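Local coordinates for protein RNA polymerase sigma-H factor (Fusobacterium nucleatum subsp. nucleatum, PDB 3MZY) that probably acts as a sigma-70 family initiation factor, binding DNA and directing RNA polymerase to specific promoter sites, at residues L134-L138 / K139-N143. Sequence-based numbering, arbitrary orientation.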
loop_
_atom_site.group_PDB
_atom_site.type_symbol
_atom_site.label_atom_id
_atom_site.label_comp_id
_atom_site.label_asym_id
_atom_site.label_seq_id
_atom_site.Cartn_x
_atom_site.Cartn_y
_atom_site.Cartn_z
ATOM N N LEU A 134 -10.371 -9.188 -10.614
ATOM C CA LEU A 134 -11.433 -8.216 -10.892
ATOM C C LEU A 134 -11.986 -8.281 -12.315
ATOM O O LEU A 134 -12.875 -7.499 -12.674
ATOM C CB LEU A 134 -10.945 -6.795 -10.596
ATOM C CG LEU A 134 -10.507 -6.496 -9.160
ATOM C CD1 LEU A 134 -9.860 -5.134 -9.091
ATOM C CD2 LEU A 134 -11.683 -6.622 -8.165
ATOM N N SER A 135 -11.450 -9.206 -13.113
ATOM C CA SER A 135 -11.779 -9.314 -14.531
ATOM C C SER A 135 -11.641 -7.942 -15.174
ATOM O O SER A 135 -12.580 -7.414 -15.784
ATOM C CB SER A 135 -13.176 -9.898 -14.724
ATOM O OG SER A 135 -13.272 -11.151 -14.057
ATOM N N LYS A 136 -10.464 -7.357 -14.989
ATOM C CA LYS A 136 -10.139 -6.071 -15.584
ATOM C C LYS A 136 -8.886 -6.293 -16.367
ATOM O O LYS A 136 -8.190 -7.275 -16.132
ATOM C CB LYS A 136 -9.909 -5.005 -14.499
ATOM C CG LYS A 136 -11.170 -4.556 -13.764
ATOM C CD LYS A 136 -12.293 -4.298 -14.730
ATOM C CE LYS A 136 -13.459 -3.556 -14.082
ATOM N NZ LYS A 136 -13.367 -2.093 -14.356
ATOM N N ASN A 137 -8.583 -5.418 -17.312
ATOM C CA ASN A 137 -7.317 -5.580 -18.030
ATOM C C ASN A 137 -6.113 -5.000 -17.283
ATOM O O ASN A 137 -6.264 -4.137 -16.422
ATOM C CB ASN A 137 -7.403 -5.175 -19.513
ATOM C CG ASN A 137 -7.549 -3.674 -19.741
ATOM O OD1 ASN A 137 -7.743 -3.236 -20.887
ATOM N ND2 ASN A 137 -7.452 -2.883 -18.682
ATOM N N LEU A 138 -4.934 -5.530 -17.580
ATOM C CA LEU A 138 -3.688 -5.142 -16.916
ATOM C C LEU A 138 -3.479 -3.631 -16.835
ATOM O O LEU A 138 -3.164 -3.113 -15.770
ATOM C CB LEU A 138 -2.485 -5.812 -17.605
ATOM C CG LEU A 138 -1.975 -7.203 -17.172
ATOM C CD1 LEU A 138 -3.070 -8.261 -16.935
ATOM C CD2 LEU A 138 -0.948 -7.740 -18.172
ATOM N N LYS A 139 -3.661 -2.933 -17.954
ATOM C CA LYS A 139 -3.346 -1.509 -18.043
ATOM C C LYS A 139 -4.192 -0.745 -17.051
ATOM O O LYS A 139 -3.730 0.176 -16.390
ATOM C CB LYS A 139 -3.628 -0.986 -19.446
ATOM C CG LYS A 139 -3.304 0.482 -19.643
ATOM C CD LYS A 139 -3.877 0.991 -20.963
ATOM C CE LYS A 139 -3.016 2.099 -21.563
ATOM N NZ LYS A 139 -2.028 1.542 -22.532
ATOM N N SER A 140 -5.444 -1.150 -16.960
ATOM C CA SER A 140 -6.400 -0.504 -16.101
ATOM C C SER A 140 -6.025 -0.654 -14.624
ATOM O O SER A 140 -6.253 0.259 -13.838
ATOM C CB SER A 140 -7.776 -1.073 -16.396
ATOM O OG SER A 140 -8.510 -1.255 -15.220
ATOM N N ILE A 141 -5.446 -1.797 -14.255
ATOM C CA ILE A 141 -5.066 -2.040 -12.872
ATOM C C ILE A 141 -3.814 -1.228 -12.553
ATOM O O ILE A 141 -3.704 -0.594 -11.503
ATOM C CB ILE A 141 -4.824 -3.565 -12.600
ATOM C CG1 ILE A 141 -6.125 -4.364 -12.757
ATOM C CG2 ILE A 141 -4.184 -3.804 -11.211
ATOM C CD1 ILE A 141 -7.290 -3.833 -11.970
ATOM N N ASP A 142 -2.875 -1.259 -13.486
ATOM C CA ASP A 142 -1.633 -0.552 -13.352
ATOM C C ASP A 142 -1.858 0.942 -13.140
ATOM O O ASP A 142 -1.210 1.555 -12.300
ATOM C CB ASP A 142 -0.788 -0.784 -14.592
ATOM C CG ASP A 142 0.579 -0.189 -14.472
ATOM O OD1 ASP A 142 1.401 -0.748 -13.717
ATOM O OD2 ASP A 142 0.833 0.838 -15.138
ATOM N N ASN A 143 -2.787 1.505 -13.904
ATOM C CA ASN A 143 -3.120 2.914 -13.824
ATOM C C ASN A 143 -3.807 3.276 -12.514
ATOM O O ASN A 143 -3.668 4.413 -12.027
ATOM C CB ASN A 143 -4.008 3.307 -15.006
ATOM C CG ASN A 143 -3.246 3.387 -16.317
ATOM O OD1 ASN A 143 -2.019 3.522 -16.341
ATOM N ND2 ASN A 143 -3.979 3.327 -17.421
#
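Ile141 N donates to Asn137 O over 3.3 Å. Asp142 N is hydrogen-bonded to Leu138 O at 3.0 Å. Together they close the first turn of helix 138-159, with Asn137 in the N-cap position. Ser140 N makes a weak, bent bond to the same Asn137 O. Farther along the turn, Asp142 OD1 is hydrogen-bonded to Ser30 OG of helix 29-50.

The apolar contact centres on Ile141. Its chi1 of -65° places CG1 opposite the carbonyl carbon, and with chi2 at -52° this sets CD1 against the loop. There CD1 meets Lys136 CB at 3.8 Å and Leu134 CD1 at 4.1 Å. Lys136 touches with the base of its chain; the rest of the chain leaves this contact and makes a cation-pi interaction with Phe113.

Ser135, with positive phi, ends helix 127-134 in a Schellman motif. A short turn then leads into helix 138-159. Helix pair and turn are consistent with the helix-turn-helix of sigma region 4, whose second helix reads promoter DNA in relatives. Ile141 packs between the two preceding helices, on Phe113 and Val117 of helix 112-121 and on Tyr127 and Ile130 of helix 127-134.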